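Local coordinates for protein 2,3-dimethylmalate lyase (Aspergillus niger, PDB 3FA3) that is a lyase of the phosphoenolpyruvate phosphomutase family, built on a TIM-barrel fold, at residues D162-H167 against G187-I192; D116-K121 against G128-D133; L212-H217 against I236-A241. All coordinates share one frame; numbering follows the deposited sequence.

In the fold
All three contacts lie in one alpha/beta barrel of the TIM type. Along the chain the order is contact 2, contact 1, contact 3. Contact 2 sits in the long loop between strand 111-114 and helix 134-150. Its centre is about 12 Å from that of contact 1, which it touches. Contact 1 joins the chain just past strand 156-161 to the end of strand 186-189 and the residues after it. Contact 3 pairs strands 211-213 and 235-238, its centre about 14 Å from that of contact 1. Backbone bonding of Gly187 with Leu211 closes the barrel between its end strands. Contacts 1 and 3 supply neighbouring walls of the ligand site, and contact 2 the loop beside it.

Contact 1. Residues D162-H167 against G187-I192; sequences DSLQTH and GFLEGI. With OAF (2,2-difluoro-3,3-dihydroxybutanedioic acid), chain V.
Leu164 reaches from the first turn of helix 163-167 onto the chain around Leu189 and Gly191. Its CB meets Leu189 CD2 at 3.8 Å. CG is anti to the backbone N (chi1 160°), and this carries the branch across the gap. Of the two methyls, CD2 does the touching. Leu164 CD2 also approaches Leu189 CD2, at 4.1 Å, and it lies against the carbonyl of Gly191. Met197 of helix 195-204 and Ser172 of helix 169-181 also touch Leu164, so this apolar patch lies between barrel strands and outer helices.

The second half of the contact is polar and faces the barrel interior. In this TIM-type fold, Asp162 and Glu190 lie just past the C-terminal ends of the neighbouring strands 156-161 and 186-189, where the ligand is bound. Asp162 OD1 comes to 3.5 Å from Glu190 CG, and the two carboxylate planes are turned 48° apart. The acid groups are close as well, with Asp162 OD1 4.4 Å from Glu190 OE2. Arg160 forms a salt bridge with Asp162 OD1.

The Glu190 chain bends at chi2 (80°), which turns its carboxylate toward the ligand. Glu190 OE2 lies 2.8 Å from O6 of 2,2-difluoro-3,3-dihydroxybutanedioic acid, while OE1 has Asn213 as its partner. The side chain of Glu190 is about 7 Å from the bound manganese ion.

No direct hydrogen bond joins the two segments. One water stands in for it: it accepts from Gln165 N at 2.7 Å and donates a weak bond to Glu190 O.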
# COMPACT_ATOMS: atom_id res chain seq x y z
N ASP B 162 -4.96 9.98 27.57
CA ASP B 162 -4.91 11.41 27.27
C ASP B 162 -5.85 12.18 28.20
O ASP B 162 -6.21 13.36 27.97
CB ASP B 162 -5.26 11.64 25.79
CG ASP B 162 -4.10 11.26 24.82
OD1 ASP B 162 -3.31 12.15 24.46
OD2 ASP B 162 -3.95 10.08 24.43
N SER B 163 -6.25 11.52 29.28
CA SER B 163 -7.41 11.99 30.01
C SER B 163 -7.08 13.01 31.05
O SER B 163 -7.98 13.51 31.72
CB SER B 163 -8.12 10.83 30.69
OG SER B 163 -7.22 10.17 31.55
N LEU B 164 -5.78 13.31 31.17
CA LEU B 164 -5.27 14.23 32.18
C LEU B 164 -5.74 15.64 31.88
O LEU B 164 -6.35 16.25 32.76
CB LEU B 164 -3.74 14.18 32.28
CG LEU B 164 -3.07 15.39 32.92
CD1 LEU B 164 -3.55 15.47 34.34
CD2 LEU B 164 -1.54 15.39 32.83
N GLN B 165 -5.46 16.14 30.66
CA GLN B 165 -5.92 17.49 30.24
C GLN B 165 -7.42 17.66 30.43
O GLN B 165 -7.86 18.71 30.82
CB GLN B 165 -5.52 17.82 28.77
CG GLN B 165 -6.69 18.41 27.86
CD GLN B 165 -6.26 18.70 26.42
OE1 GLN B 165 -5.06 18.91 26.17
NE2 GLN B 165 -7.22 18.69 25.45
N THR B 166 -8.18 16.59 30.18
CA THR B 166 -9.64 16.66 30.04
C THR B 166 -10.46 16.37 31.29
O THR B 166 -11.41 17.12 31.57
CB THR B 166 -10.10 15.74 28.91
OG1 THR B 166 -9.05 14.78 28.61
CG2 THR B 166 -10.36 16.61 27.68
N HIS B 167 -10.06 15.32 32.04
CA HIS B 167 -10.80 14.75 33.17
C HIS B 167 -10.00 14.78 34.49
O HIS B 167 -10.48 14.25 35.51
CB HIS B 167 -11.09 13.26 32.93
CG HIS B 167 -12.18 12.94 31.94
ND1 HIS B 167 -11.96 12.90 30.58
CD2 HIS B 167 -13.46 12.52 32.13
CE1 HIS B 167 -13.08 12.54 29.97
NE2 HIS B 167 -14.00 12.30 30.89
N GLY B 187 2.62 1.42 31.48
CA GLY B 187 1.71 2.54 31.65
C GLY B 187 2.29 3.77 30.99
O GLY B 187 3.54 3.93 30.97
N PHE B 188 1.39 4.64 30.49
CA PHE B 188 1.73 5.87 29.76
C PHE B 188 0.78 7.03 30.15
O PHE B 188 -0.26 7.25 29.50
CB PHE B 188 1.59 5.55 28.27
CG PHE B 188 2.17 6.56 27.32
CD1 PHE B 188 2.66 6.15 26.10
CD2 PHE B 188 2.17 7.92 27.61
CE1 PHE B 188 3.18 7.04 25.19
CE2 PHE B 188 2.69 8.84 26.67
CZ PHE B 188 3.19 8.39 25.47
N LEU B 189 1.10 7.76 31.22
CA LEU B 189 0.36 9.01 31.52
C LEU B 189 0.91 10.01 30.56
O LEU B 189 2.10 10.32 30.65
CB LEU B 189 0.53 9.54 32.96
CG LEU B 189 -0.58 10.36 33.70
CD1 LEU B 189 -0.03 11.20 34.86
CD2 LEU B 189 -1.39 11.27 32.81
N GLU B 190 0.09 10.47 29.63
CA GLU B 190 0.62 11.35 28.61
C GLU B 190 0.47 12.79 29.07
O GLU B 190 -0.54 13.15 29.67
CB GLU B 190 -0.04 11.04 27.23
CG GLU B 190 -0.29 12.21 26.29
CD GLU B 190 0.94 12.68 25.50
OE1 GLU B 190 2.02 12.07 25.54
OE2 GLU B 190 0.85 13.69 24.79
N GLY B 191 1.49 13.62 28.81
CA GLY B 191 1.36 15.07 29.01
C GLY B 191 1.40 15.57 30.45
O GLY B 191 0.61 16.46 30.85
N ILE B 192 2.33 14.99 31.19
CA ILE B 192 2.54 15.23 32.59
C ILE B 192 2.78 16.70 32.91
O ILE B 192 3.67 17.31 32.32
CB ILE B 192 3.70 14.37 33.06
CG1 ILE B 192 3.34 12.90 32.81
CG2 ILE B 192 4.05 14.66 34.51
CD1 ILE B 192 3.70 11.93 33.93
O2 OAF V . 5.01 10.78 18.68
C1 OAF V . 3.76 10.71 18.81
O1 OAF V . 2.92 10.49 17.89
C2 OAF V . 3.21 10.95 20.23
O4 OAF V . 4.14 10.55 21.21
O3 OAF V . 2.04 10.20 20.42
C3 OAF V . 3.03 12.44 20.47
F1 OAF V . 2.45 13.02 19.40
F2 OAF V . 4.30 12.93 20.76
C4 OAF V . 2.01 12.69 21.58
O5 OAF V . 0.83 12.38 21.39
O6 OAF V . 2.47 13.21 22.60
O HOH W 1 -3.37 15.12 29.32

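Contact 2. Residues D116-K121 against G128-D133; sequences DQVQTK and GKILVD
The loop between strand 111-114 and helix 134-150 folds back on itself here, with Gln117 and Leu131 forming a single beta bridge. The loop probably corresponds to the gating loop of relatives in this family, and the bridge closes its base. Gly124 N, between the two segments, is hydrogen-bonded to the bound 2,2-difluoro-3,3-dihydroxybutanedioic acid.

Two backbone bonds flank the bridge. Val132 N donates to Asp116 O at 2.7 Å, nearly along the C=O axis. Val118 N donates to Ile130 O at 3.1 Å, and the N-H points almost straight at its acceptor (173°).

Side chains pack on both sides of these bonds. Val118 and Ile130 lie side by side and point the same way, their CG2 methyls 4.0 Å apart. Leu131 splits its two methyls between neighbours: CD2 meets Gln117 CG at 4.0 Å, and CD1 meets Asp116 OD2 at 3.9 Å. Val132 CG1 rests 3.4 Å from Asp116 O, beside the bonded carbonyl.

The Asp116 carboxylate is held from outside the loop. OD2 takes a salt bridge from Arg175 and a hydrogen bond with Thr161, and OD1 accepts from Asp162 N. Leu131 packs on helix 163-167 through Ser163, Thr166 and His167. Val132 lies against Tyr137 and Arg140 of helix 134-150, whose start is capped by the Asp133 side chain.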
# COMPACT_ATOMS: atom_id res chain seq x y z
N ASP B 116 -6.80 6.45 24.80
CA ASP B 116 -8.27 6.48 25.04
C ASP B 116 -9.02 7.58 24.29
O ASP B 116 -10.14 7.98 24.61
CB ASP B 116 -8.58 6.56 26.54
CG ASP B 116 -7.85 7.69 27.24
OD1 ASP B 116 -6.93 8.31 26.67
OD2 ASP B 116 -8.22 7.97 28.39
N GLN B 117 -8.38 8.05 23.25
CA GLN B 117 -9.01 9.05 22.40
C GLN B 117 -10.09 8.49 21.43
O GLN B 117 -10.17 7.29 21.11
CB GLN B 117 -7.93 9.83 21.64
CG GLN B 117 -7.29 10.95 22.42
CD GLN B 117 -6.40 11.84 21.55
OE1 GLN B 117 -6.86 12.45 20.57
NE2 GLN B 117 -5.11 11.92 21.91
N VAL B 118 -10.94 9.39 20.97
CA VAL B 118 -11.72 9.14 19.76
C VAL B 118 -10.79 8.77 18.60
O VAL B 118 -9.61 9.11 18.63
CB VAL B 118 -12.51 10.39 19.48
CG1 VAL B 118 -12.20 10.96 18.11
CG2 VAL B 118 -13.97 10.15 19.79
N GLN B 119 -11.29 8.04 17.62
CA GLN B 119 -10.41 7.50 16.60
C GLN B 119 -9.78 8.64 15.70
O GLN B 119 -8.69 8.47 15.13
CB GLN B 119 -11.08 6.40 15.80
CG GLN B 119 -10.46 6.26 14.35
CD GLN B 119 -10.65 4.87 13.69
OE1 GLN B 119 -11.73 4.21 13.74
NE2 GLN B 119 -9.57 4.43 13.05
N THR B 120 -10.45 9.80 15.64
CA THR B 120 -9.86 11.01 15.07
C THR B 120 -9.02 11.79 16.07
O THR B 120 -9.37 12.92 16.46
CB THR B 120 -10.92 11.95 14.46
OG1 THR B 120 -12.13 11.92 15.24
CG2 THR B 120 -11.19 11.52 13.03
N LYS B 121 -7.88 11.17 16.41
CA LYS B 121 -7.04 11.63 17.51
C LYS B 121 -6.22 12.88 17.17
O LYS B 121 -6.13 13.27 16.03
CB LYS B 121 -6.15 10.48 18.07
CG LYS B 121 -5.40 9.57 17.01
CD LYS B 121 -4.10 10.21 16.47
CE LYS B 121 -3.28 10.92 17.59
NZ LYS B 121 -2.26 9.98 18.20
N GLY B 128 -8.06 20.45 23.02
CA GLY B 128 -9.29 20.03 22.36
C GLY B 128 -9.59 18.54 22.41
O GLY B 128 -10.63 18.10 21.88
N LYS B 129 -8.69 17.78 23.04
CA LYS B 129 -8.71 16.33 22.98
C LYS B 129 -10.05 15.87 23.41
O LYS B 129 -10.56 16.35 24.41
CB LYS B 129 -7.72 15.74 23.92
CG LYS B 129 -6.31 15.82 23.56
CD LYS B 129 -5.60 15.61 24.86
CE LYS B 129 -4.15 15.78 24.69
NZ LYS B 129 -3.43 15.16 25.84
N ILE B 130 -10.61 14.95 22.64
CA ILE B 130 -11.93 14.39 22.92
C ILE B 130 -11.75 12.91 23.15
O ILE B 130 -11.16 12.21 22.34
CB ILE B 130 -13.01 14.79 21.82
CG1 ILE B 130 -13.68 16.15 22.19
CG2 ILE B 130 -14.02 13.70 21.56
CD1 ILE B 130 -14.52 16.28 23.64
N LEU B 131 -12.18 12.43 24.30
CA LEU B 131 -11.82 11.07 24.70
C LEU B 131 -12.95 10.13 24.43
O LEU B 131 -14.02 10.55 23.99
CB LEU B 131 -11.45 10.98 26.18
CG LEU B 131 -10.36 11.90 26.72
CD1 LEU B 131 -10.05 11.44 28.08
CD2 LEU B 131 -9.10 11.89 25.81
N VAL B 132 -12.68 8.86 24.70
CA VAL B 132 -13.73 7.85 24.67
C VAL B 132 -13.88 7.56 26.11
O VAL B 132 -13.16 8.15 26.92
CB VAL B 132 -13.31 6.63 23.86
CG1 VAL B 132 -12.57 5.57 24.72
CG2 VAL B 132 -14.51 6.06 23.19
N ASP B 133 -14.80 6.67 26.45
CA ASP B 133 -15.03 6.30 27.86
C ASP B 133 -14.24 5.07 28.29
O ASP B 133 -13.79 4.24 27.45
CB ASP B 133 -16.54 6.21 28.20
CG ASP B 133 -17.16 4.86 27.87
OD1 ASP B 133 -17.91 4.77 26.86
OD2 ASP B 133 -16.95 3.88 28.64

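Contact 3. Residues L212-H217 against I236-A241; sequences LNMVEH and IIFPFA. With OAF (2,2-difluoro-3,3-dihydroxybutanedioic acid), chain V.
Leu212 and Ile236, then Asn213 and Ile237, pair in parallel between strands 211-213 and 235-238, the two strands of a beta-alpha-beta unit with helix 225-231 between them. Ile237 N donates to Leu212 O at 2.9 Å, and Met214 N donates to Ile237 O at 2.7 Å. The Met214 bond is the more bent of the two.

This end is closely packed. The side chains of Leu212 and Ile236 run side by side in the same direction, and CD2 of Leu212 meets CD1 of Ile236. Ala228 of helix 225-231 covers both. The same Ile236 CD1 also touches Met214 CB, at 3.9 Å. From another direction the Phe238 ring brings its CD2 to 3.9 Å from Met214 CB, the two side chains crossing obliquely. Ile237 and Asn213 point to the other face of the sheet.

Beyond Phe238 the strands part and the fit is looser. A water bridges the gap, donating to Met214 O at 3.1 Å and accepting from Phe240 N. Val215 still reaches across: CG2 meets Pro239 CD at 3.6 Å, and CG1, anti to the backbone N (chi1 171°), meets Phe240 CE2. Further along, Glu216 and His217 are partly exposed and take no part in the pairing. They hydrogen-bond to Gly264 and Leu265 of a third subunit.

The interior face borders 2,2-difluoro-3,3-dihydroxybutanedioic acid. Val215 CG2 lies 3.5 Å from ligand F2, and Asn213 ND2 lies 3.0 Å from ligand O6. Asn213 ND2 is hydrogen-bonded to the carboxylate oxygen Glu190 OE1. That bond fixes which way the amide is turned, so its NH2 side, not OD1, lies by ligand O6.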
# COMPACT_ATOMS: atom_id res chain seq x y z
N LEU B 212 7.77 7.50 30.26
CA LEU B 212 7.67 8.92 30.15
C LEU B 212 7.81 9.32 28.69
O LEU B 212 8.78 8.97 28.04
CB LEU B 212 8.78 9.52 30.96
CG LEU B 212 9.04 10.98 30.78
CD1 LEU B 212 7.83 11.82 31.29
CD2 LEU B 212 10.30 11.25 31.60
N ASN B 213 6.80 10.04 28.20
CA ASN B 213 6.92 10.73 26.91
C ASN B 213 7.50 12.15 27.08
O ASN B 213 6.77 13.11 27.45
CB ASN B 213 5.56 10.79 26.21
CG ASN B 213 5.67 11.36 24.82
OD1 ASN B 213 6.75 11.30 24.22
ND2 ASN B 213 4.56 11.91 24.29
N MET B 214 8.80 12.28 26.81
CA MET B 214 9.45 13.55 26.98
C MET B 214 9.42 14.36 25.67
O MET B 214 10.37 14.33 24.87
CB MET B 214 10.86 13.40 27.51
CG MET B 214 11.54 14.71 27.73
SD MET B 214 10.85 15.62 29.12
CE MET B 214 9.49 16.65 28.48
N VAL B 215 8.29 15.05 25.46
CA VAL B 215 8.09 15.90 24.27
C VAL B 215 8.37 17.29 24.81
O VAL B 215 7.82 17.66 25.85
CB VAL B 215 6.64 15.78 23.64
CG1 VAL B 215 6.42 16.79 22.60
CG2 VAL B 215 6.44 14.47 23.04
N GLU B 216 9.28 18.02 24.16
CA GLU B 216 9.70 19.30 24.71
C GLU B 216 8.73 20.37 24.30
O GLU B 216 8.06 20.26 23.27
CB GLU B 216 11.12 19.67 24.28
CG GLU B 216 12.22 19.09 25.15
CD GLU B 216 13.56 19.01 24.43
OE1 GLU B 216 13.58 18.96 23.17
OE2 GLU B 216 14.59 18.97 25.12
N HIS B 217 8.64 21.42 25.12
CA HIS B 217 7.91 22.63 24.71
C HIS B 217 6.46 22.36 24.42
O HIS B 217 5.87 22.97 23.49
CB HIS B 217 8.59 23.30 23.52
CG HIS B 217 10.06 23.41 23.69
ND1 HIS B 217 10.64 23.92 24.84
CD2 HIS B 217 11.08 23.04 22.89
CE1 HIS B 217 11.95 23.88 24.73
NE2 HIS B 217 12.25 23.35 23.55
N ILE B 236 11.85 5.92 28.74
CA ILE B 236 11.67 7.32 28.28
C ILE B 236 11.74 7.46 26.73
O ILE B 236 12.67 6.97 26.10
CB ILE B 236 12.68 8.26 28.94
CG1 ILE B 236 12.37 9.71 28.56
CG2 ILE B 236 14.17 7.81 28.65
CD1 ILE B 236 12.90 10.76 29.50
N ILE B 237 10.73 8.09 26.13
CA ILE B 237 10.75 8.42 24.70
C ILE B 237 10.85 9.97 24.44
O ILE B 237 10.35 10.82 25.21
CB ILE B 237 9.52 7.84 23.89
CG1 ILE B 237 8.17 8.25 24.49
CG2 ILE B 237 9.56 6.39 23.81
CD1 ILE B 237 6.96 7.94 23.60
N PHE B 238 11.48 10.29 23.31
CA PHE B 238 11.58 11.67 22.83
C PHE B 238 11.09 11.70 21.39
O PHE B 238 11.91 11.66 20.48
CB PHE B 238 13.02 12.18 22.85
CG PHE B 238 13.80 11.82 24.10
CD1 PHE B 238 14.51 10.62 24.16
CD2 PHE B 238 13.88 12.71 25.16
CE1 PHE B 238 15.28 10.30 25.28
CE2 PHE B 238 14.63 12.43 26.30
CZ PHE B 238 15.33 11.21 26.38
N PRO B 239 9.78 11.75 21.19
CA PRO B 239 9.16 11.65 19.87
C PRO B 239 9.72 12.56 18.73
O PRO B 239 9.84 12.08 17.57
CB PRO B 239 7.69 11.96 20.20
CG PRO B 239 7.54 11.35 21.57
CD PRO B 239 8.77 11.84 22.24
N PHE B 240 10.09 13.83 19.03
CA PHE B 240 10.61 14.74 18.00
C PHE B 240 12.10 14.80 17.89
O PHE B 240 12.64 15.76 17.31
CB PHE B 240 9.98 16.13 18.09
CG PHE B 240 8.48 16.08 17.94
CD1 PHE B 240 7.91 15.25 16.96
CD2 PHE B 240 7.65 16.77 18.80
CE1 PHE B 240 6.52 15.12 16.84
CE2 PHE B 240 6.25 16.66 18.71
CZ PHE B 240 5.68 15.83 17.73
N ALA B 241 12.77 13.78 18.41
CA ALA B 241 14.23 13.82 18.50
C ALA B 241 14.88 13.72 17.14
O ALA B 241 16.02 14.15 17.00
CB ALA B 241 14.82 12.77 19.45
O2 OAF V . 5.01 10.78 18.68
C1 OAF V . 3.76 10.71 18.81
O1 OAF V . 2.92 10.49 17.89
C2 OAF V . 3.21 10.95 20.23
O4 OAF V . 4.14 10.55 21.21
O3 OAF V . 2.04 10.20 20.42
C3 OAF V . 3.03 12.44 20.47
F1 OAF V . 2.45 13.02 19.40
F2 OAF V . 4.30 12.93 20.76
C4 OAF V . 2.01 12.69 21.58
O5 OAF V . 0.83 12.38 21.39
O6 OAF V . 2.47 13.21 22.60
O HOH W 2 10.94 14.88 21.83